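Local coordinates for protein KLLA0F20702p (Kluyveromyces lactis, PDB 5Y5A) that probably acts as the telomerase subunit Est1, recruiting the enzyme to telomeres by binding Cdc13, and is represented here by its largely helical N-terminal portion, at residues S153-R156 against S157-I161; P176-S179 against F180-D183; F238-R241 against G242-Y245. One frame throughout, in Å; residues are numbered along the deposited sequence.

Interaction 1 (S153-R156 against S157-I161); sequences SDTR and SKLNI
A Schellman motif closes the short helix 155-158, where R156 meets L159 and I161 round the final turn. I161 N donates to R156 O (3.3 Å, N-H...O 161°), while N160 N returns to S157 O at 3.0 Å; N160, with its positive phi, is the C-prime residue that lets the chain reverse. R156 O is gripped twice, for L159 N also donates to it at 3.0 Å. The two donors arrive from opposite faces of the carbonyl plane: L159 N stands well above it, 59° out, whereas I161 N is tilted less. L159 N has a further, weak bond to T155 O, so this N-H is shared between two carbonyls as the helix unwinds.

At the start of the helix, K158 N binds D154 O, a nearly straight link, and the side chains of D154 and K158 run side by side in the same direction. D154 holds CG between its own N and carbonyl carbon (chi1 55°), which swings OD2 to the lysine, whose chain is extended beyond CG. OD2 lies 3.2 Å from K158 CE and 3.6 Å from K158 NZ, a long salt bridge; the other oxygen, OD1, has a salt bridge to K519, so the carboxylate has two lysine partners and its negative charge is probably well stabilised.

The turn packs on neighbouring helices: T155, R156 and I161 touch F142, and L159 touches L138, both on helix 113-144, with I226 of helix 218-230 also against L159. Within the turn, L159 CG sits 3.7 Å from T155 O, and I161 CG2 approaches the R156 guanidinium obliquely, 4.5 Å from R156 NE.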
loop_
_atom_site.group_PDB
_atom_site.type_symbol
_atom_site.label_atom_id
_atom_site.label_comp_id
_atom_site.label_asym_id
_atom_site.label_seq_id
_atom_site.Cartn_x
_atom_site.Cartn_y
_atom_site.Cartn_z
ATOM N N SER A 153 -21.212 -1.766 -2.778
ATOM C CA SER A 153 -22.486 -2.164 -2.186
ATOM C C SER A 153 -22.351 -3.190 -1.063
ATOM O O SER A 153 -23.123 -3.181 -0.105
ATOM C CB SER A 153 -23.398 -2.718 -3.275
ATOM O OG SER A 153 -22.709 -3.677 -4.055
ATOM N N ASP A 154 -21.367 -4.072 -1.181
ATOM C CA ASP A 154 -21.185 -5.152 -0.220
ATOM C C ASP A 154 -20.526 -4.687 1.071
ATOM O O ASP A 154 -20.270 -5.496 1.962
ATOM C CB ASP A 154 -20.347 -6.259 -0.842
ATOM C CG ASP A 154 -19.031 -5.746 -1.375
ATOM O OD1 ASP A 154 -19.002 -5.274 -2.534
ATOM O OD2 ASP A 154 -18.026 -5.802 -0.638
ATOM N N THR A 155 -20.239 -3.393 1.163
ATOM C CA THR A 155 -19.598 -2.830 2.348
ATOM C C THR A 155 -20.474 -2.988 3.585
ATOM O O THR A 155 -19.990 -3.347 4.660
ATOM C CB THR A 155 -19.268 -1.345 2.153
ATOM O OG1 THR A 155 -18.191 -1.217 1.218
ATOM C CG2 THR A 155 -18.853 -0.703 3.469
ATOM N N ARG A 156 -21.769 -2.760 3.458
ATOM C CA ARG A 156 -22.661 -2.941 4.590
ATOM C C ARG A 156 -22.538 -4.358 5.071
ATOM O O ARG A 156 -22.367 -4.599 6.238
ATOM C CB ARG A 156 -24.107 -2.721 4.187
ATOM C CG ARG A 156 -24.619 -1.330 4.412
ATOM C CD ARG A 156 -26.059 -1.209 3.958
ATOM N NE ARG A 156 -26.736 -0.242 4.790
ATOM C CZ ARG A 156 -27.160 0.933 4.363
ATOM N NH1 ARG A 156 -28.147 1.544 4.982
ATOM N NH2 ARG A 156 -26.602 1.495 3.320
ATOM N N SER A 157 -22.630 -5.301 4.159
ATOM C CA SER A 157 -22.533 -6.708 4.530
ATOM C C SER A 157 -21.284 -6.988 5.354
ATOM O O SER A 157 -21.358 -7.599 6.419
ATOM C CB SER A 157 -22.531 -7.587 3.277
ATOM O OG SER A 157 -23.549 -7.190 2.376
ATOM N N LYS A 158 -20.139 -6.531 4.859
ATOM C CA LYS A 158 -18.857 -6.766 5.521
ATOM C C LYS A 158 -18.776 -6.184 6.925
ATOM O O LYS A 158 -17.920 -6.584 7.711
ATOM C CB LYS A 158 -17.715 -6.185 4.689
ATOM C CG LYS A 158 -17.436 -6.912 3.396
ATOM C CD LYS A 158 -16.232 -6.295 2.709
ATOM C CE LYS A 158 -15.895 -7.010 1.422
ATOM N NZ LYS A 158 -14.730 -6.380 0.746
ATOM N N LEU A 159 -19.651 -5.230 7.233
ATOM C CA LEU A 159 -19.636 -4.583 8.541
ATOM C C LEU A 159 -20.757 -5.082 9.440
ATOM O O LEU A 159 -20.979 -4.535 10.521
ATOM C CB LEU A 159 -19.665 -3.060 8.387
ATOM C CG LEU A 159 -18.360 -2.456 7.867
ATOM C CD1 LEU A 159 -18.432 -0.939 7.794
ATOM C CD2 LEU A 159 -17.202 -2.903 8.744
ATOM N N ASN A 160 -21.452 -6.122 8.978
ATOM C CA ASN A 160 -22.606 -6.701 9.673
ATOM C C ASN A 160 -23.648 -5.656 10.044
ATOM O O ASN A 160 -24.325 -5.767 11.066
ATOM C CB ASN A 160 -22.202 -7.474 10.924
ATOM C CG ASN A 160 -21.772 -8.891 10.611
ATOM O OD1 ASN A 160 -20.956 -9.123 9.716
ATOM N ND2 ASN A 160 -22.334 -9.850 11.333
ATOM N N ILE A 161 -23.767 -4.638 9.204
ATOM C CA ILE A 161 -24.775 -3.613 9.389
ATOM C C ILE A 161 -26.008 -3.998 8.585
ATOM O O ILE A 161 -25.907 -4.341 7.405
ATOM C CB ILE A 161 -24.250 -2.234 8.960
ATOM C CG1 ILE A 161 -23.114 -1.798 9.891
ATOM C CG2 ILE A 161 -25.369 -1.209 8.953
ATOM C CD1 ILE A 161 -22.351 -0.582 9.409
#

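Interaction 2 (P176-S179 against F180-D183); sequences PEDS and FSID
The first turn of helix 179-206 is the element here, with S179 and D183 joined by its opening backbone hydrogen bond. D183 N donates to S179 O at 3.1 Å with an N-H...O angle of 158°, and the donor lies in the carbonyl plane. D178 occupies the N-cap position, its psi of 152° marking the change from loop to helix, yet its side chain makes no capping bond. Its CB instead lies 3.6 Å from S181 OG, and that hydroxyl is hydrogen-bonded to K175 O, which ties the turn back to the preceding loop.

I182 lies along the backbone of the turn. Its CB is 3.4 Å from S179 O, and CG1, turned beside its own N by a chi1 of -60°, comes within 3.5 Å of D178 O; CB and CG1 thus lie against two successive carbonyl oxygens. I182 also packs on a polar side chain of the bound peptide, presumably the Cdc13 partner.

D183 folds back over the same carbonyl that its N-H uses. OD1 is 2.8 Å from S179 O, but both atoms are acceptors, so the approach gives no bond and the exact carboxylate position is doubtful; OD2 has a partner in S76 N. F180 carries CG anti to its N, and its ring meets Y145 edge to face. The negative charge of D178, at the N-cap, would probably interact favourably with the helix N-terminus. An N-cap residue with extended psi followed by an i to i+4 bond, S179 O to D183 N, is how an alpha-helix starts, here helix 179-206 of the helical Est1 fold.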
loop_
_atom_site.group_PDB
_atom_site.type_symbol
_atom_site.label_atom_id
_atom_site.label_comp_id
_atom_site.label_asym_id
_atom_site.label_seq_id
_atom_site.Cartn_x
_atom_site.Cartn_y
_atom_site.Cartn_z
ATOM N N PRO A 176 -22.583 11.701 -5.143
ATOM C CA PRO A 176 -21.132 11.522 -5.017
ATOM C C PRO A 176 -20.316 12.812 -4.979
ATOM O O PRO A 176 -19.092 12.738 -4.867
ATOM C CB PRO A 176 -20.785 10.663 -6.239
ATOM C CG PRO A 176 -21.863 10.934 -7.211
ATOM C CD PRO A 176 -23.100 11.123 -6.395
ATOM N N GLU A 177 -20.961 13.969 -5.052
ATOM C CA GLU A 177 -20.209 15.209 -5.190
ATOM C C GLU A 177 -20.453 16.249 -4.096
ATOM O O GLU A 177 -19.698 17.216 -3.986
ATOM C CB GLU A 177 -20.578 15.823 -6.542
ATOM C CG GLU A 177 -20.244 14.899 -7.712
ATOM C CD GLU A 177 -20.485 15.528 -9.068
ATOM O OE1 GLU A 177 -21.421 16.348 -9.194
ATOM O OE2 GLU A 177 -19.731 15.198 -10.009
ATOM N N ASP A 178 -21.491 16.045 -3.289
ATOM C CA ASP A 178 -21.770 16.917 -2.146
ATOM C C ASP A 178 -20.600 16.906 -1.157
ATOM O O ASP A 178 -19.866 15.923 -1.061
ATOM C CB ASP A 178 -23.049 16.469 -1.423
ATOM C CG ASP A 178 -24.311 16.759 -2.215
ATOM O OD1 ASP A 178 -24.261 17.611 -3.128
ATOM O OD2 ASP A 178 -25.357 16.143 -1.915
ATOM N N SER A 179 -20.429 18.005 -0.426
ATOM C CA SER A 179 -19.459 18.056 0.660
ATOM C C SER A 179 -19.828 17.055 1.749
ATOM O O SER A 179 -18.967 16.353 2.277
ATOM C CB SER A 179 -19.377 19.462 1.255
ATOM O OG SER A 179 -18.671 20.343 0.403
ATOM N N PHE A 180 -21.117 16.991 2.073
ATOM C CA PHE A 180 -21.615 16.116 3.130
ATOM C C PHE A 180 -21.347 14.641 2.850
ATOM O O PHE A 180 -21.047 13.875 3.768
ATOM C CB PHE A 180 -23.113 16.333 3.335
ATOM C CG PHE A 180 -23.703 15.484 4.421
ATOM C CD1 PHE A 180 -23.455 15.770 5.751
ATOM C CD2 PHE A 180 -24.515 14.405 4.113
ATOM C CE1 PHE A 180 -24.001 14.995 6.755
ATOM C CE2 PHE A 180 -25.067 13.627 5.113
ATOM C CZ PHE A 180 -24.807 13.924 6.437
ATOM N N SER A 181 -21.461 14.247 1.585
ATOM C CA SER A 181 -21.206 12.865 1.188
ATOM C C SER A 181 -19.759 12.485 1.455
ATOM O O SER A 181 -19.473 11.379 1.907
ATOM C CB SER A 181 -21.543 12.657 -0.287
ATOM O OG SER A 181 -22.911 12.940 -0.531
ATOM N N ILE A 182 -18.849 13.412 1.175
ATOM C CA ILE A 182 -17.433 13.190 1.439
ATOM C C ILE A 182 -17.182 13.040 2.938
ATOM O O ILE A 182 -16.437 12.154 3.365
ATOM C CB ILE A 182 -16.571 14.336 0.878
ATOM C CG1 ILE A 182 -16.763 14.444 -0.637
ATOM C CG2 ILE A 182 -15.100 14.115 1.204
ATOM C CD1 ILE A 182 -15.880 15.484 -1.294
ATOM N N ASP A 183 -17.826 13.900 3.727
ATOM C CA ASP A 183 -17.684 13.888 5.182
ATOM C C ASP A 183 -18.133 12.563 5.782
ATOM O O ASP A 183 -17.522 12.060 6.729
ATOM C CB ASP A 183 -18.485 15.032 5.810
ATOM C CG ASP A 183 -18.220 16.366 5.143
ATOM O OD1 ASP A 183 -17.194 16.485 4.437
ATOM O OD2 ASP A 183 -19.036 17.296 5.322
#

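Interaction 3 (F238-R241 against G242-Y245); sequences FLQR and GICY
Q240 and I243 lie side by side on helix 235-247, pointing the same way, with I243 CD1 against the flat amide: 3.7 Å to Q240 OE1 and 3.9 Å to Q240 CD. The bend of the glutamine at chi2 (-61°) lays the amide beside the methyl. L239 CD2 reaches the same CD1 at 4.4 Å.

On another side of the helix, R241 turns back toward F238 and presents its guanidinium edge to the ring, NH1 standing 3.1 Å above the ring plane and offset toward the rim. Y245 comes from the following turn: its CD2 lies 3.2 Å from R241 O, the ring oblique to that oxygen, and its CE2 is 4.4 Å from R241 CD. With an alanine in place of Y245 the ring is gone, which would probably open a gap beside L221 and R241 CD.

Regular i to i+4 bonds run beneath, such as G242 N to F238 O (2.9 Å, N-H...O 159°). The buried guanidinium is satisfied by D225, S228 and Q257, which probably offsets the cost of burying its charge, whereas buried Q240 OE1 has no polar partner in the model.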
loop_
_atom_site.group_PDB
_atom_site.type_symbol
_atom_site.label_atom_id
_atom_site.label_comp_id
_atom_site.label_asym_id
_atom_site.label_seq_id
_atom_site.Cartn_x
_atom_site.Cartn_y
_atom_site.Cartn_z
ATOM N N PHE A 238 -2.464 2.359 5.424
ATOM C CA PHE A 238 -1.326 1.525 5.046
ATOM C C PHE A 238 -0.283 1.526 6.156
ATOM O O PHE A 238 0.326 0.500 6.445
ATOM C CB PHE A 238 -0.705 2.020 3.726
ATOM C CG PHE A 238 -1.625 1.905 2.545
ATOM C CD1 PHE A 238 -2.538 2.913 2.259
ATOM C CD2 PHE A 238 -1.578 0.793 1.715
ATOM C CE1 PHE A 238 -3.392 2.809 1.167
ATOM C CE2 PHE A 238 -2.422 0.686 0.621
ATOM C CZ PHE A 238 -3.332 1.694 0.348
ATOM N N LEU A 239 -0.088 2.683 6.783
ATOM C CA LEU A 239 0.874 2.791 7.874
ATOM C C LEU A 239 0.530 1.820 9.001
ATOM O O LEU A 239 1.391 1.093 9.503
ATOM C CB LEU A 239 0.930 4.219 8.426
ATOM C CG LEU A 239 2.001 4.362 9.511
ATOM C CD1 LEU A 239 3.376 4.600 8.888
ATOM C CD2 LEU A 239 1.668 5.445 10.518
ATOM N N GLN A 240 -0.737 1.800 9.387
ATOM C CA GLN A 240 -1.156 0.976 10.511
ATOM C C GLN A 240 -1.074 -0.503 10.152
ATOM O O GLN A 240 -0.743 -1.338 10.993
ATOM C CB GLN A 240 -2.565 1.356 10.954
ATOM C CG GLN A 240 -2.657 2.754 11.547
ATOM C CD GLN A 240 -1.797 2.926 12.797
ATOM O OE1 GLN A 240 -1.650 2.004 13.606
ATOM N NE2 GLN A 240 -1.227 4.116 12.958
ATOM N N ARG A 241 -1.342 -0.820 8.890
ATOM C CA ARG A 241 -1.172 -2.184 8.405
ATOM C C ARG A 241 0.282 -2.623 8.531
ATOM O O ARG A 241 0.579 -3.740 8.956
ATOM C CB ARG A 241 -1.619 -2.300 6.953
ATOM C CG ARG A 241 -2.931 -3.011 6.781
ATOM C CD ARG A 241 -2.976 -3.705 5.449
ATOM N NE ARG A 241 -2.892 -2.729 4.379
ATOM C CZ ARG A 241 -3.934 -2.044 3.927
ATOM N NH1 ARG A 241 -3.773 -1.168 2.945
ATOM N NH2 ARG A 241 -5.138 -2.239 4.456
ATOM N N GLY A 242 1.184 -1.730 8.142
ATOM C CA GLY A 242 2.606 -2.001 8.231
ATOM C C GLY A 242 3.039 -2.213 9.662
ATOM O O GLY A 242 3.936 -3.007 9.939
ATOM N N ILE A 243 2.402 -1.495 10.583
ATOM C CA ILE A 243 2.738 -1.642 11.987
ATOM C C ILE A 243 2.356 -3.044 12.447
ATOM O O ILE A 243 3.119 -3.684 13.170
ATOM C CB ILE A 243 2.066 -0.567 12.862
ATOM C CG1 ILE A 243 2.654 0.806 12.527
ATOM C CG2 ILE A 243 2.309 -0.849 14.336
ATOM C CD1 ILE A 243 1.999 1.955 13.251
ATOM N N CYS A 244 1.203 -3.539 12.003
ATOM C CA CYS A 244 0.845 -4.927 12.283
ATOM C C CYS A 244 1.937 -5.877 11.780
ATOM O O CYS A 244 2.326 -6.788 12.488
ATOM C CB CYS A 244 -0.499 -5.296 11.643
ATOM S SG CYS A 244 -1.946 -4.411 12.269
ATOM N N TYR A 245 2.447 -5.653 10.570
ATOM C CA TYR A 245 3.423 -6.581 10.004
ATOM C C TYR A 245 4.774 -6.529 10.720
ATOM O O TYR A 245 5.524 -7.508 10.700
ATOM C CB TYR A 245 3.607 -6.327 8.499
ATOM C CG TYR A 245 2.391 -6.717 7.680
ATOM C CD1 TYR A 245 1.882 -8.014 7.725
ATOM C CD2 TYR A 245 1.751 -5.792 6.871
ATOM C CE1 TYR A 245 0.762 -8.370 6.982
ATOM C CE2 TYR A 245 0.639 -6.133 6.125
ATOM C CZ TYR A 245 0.144 -7.419 6.182
ATOM O OH TYR A 245 -0.964 -7.740 5.428
#

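Overall arrangement
The three local turns are separate and follow one another along the chain. Interactions 1 and 2, both in the telomerase activating Est1 region, have centres about 20 Å apart and nearest atoms about 12 Å apart. Interaction 3, in the Est1 DNA/RNA-binding region, lies about 23 Å from interaction 1 and about 28 Å from interaction 2, centre to centre. Shared helices relate them: helix 218-230 receives K158 and L159 from interaction 1 and R241 and Y245 from interaction 3, while helix 179-206 begins in interaction 2 and carries R200, which touches I243 and C244. Of the three, interaction 2 alone reaches the bound peptide, through I182; interaction 3 is buried nearer the chain's centre.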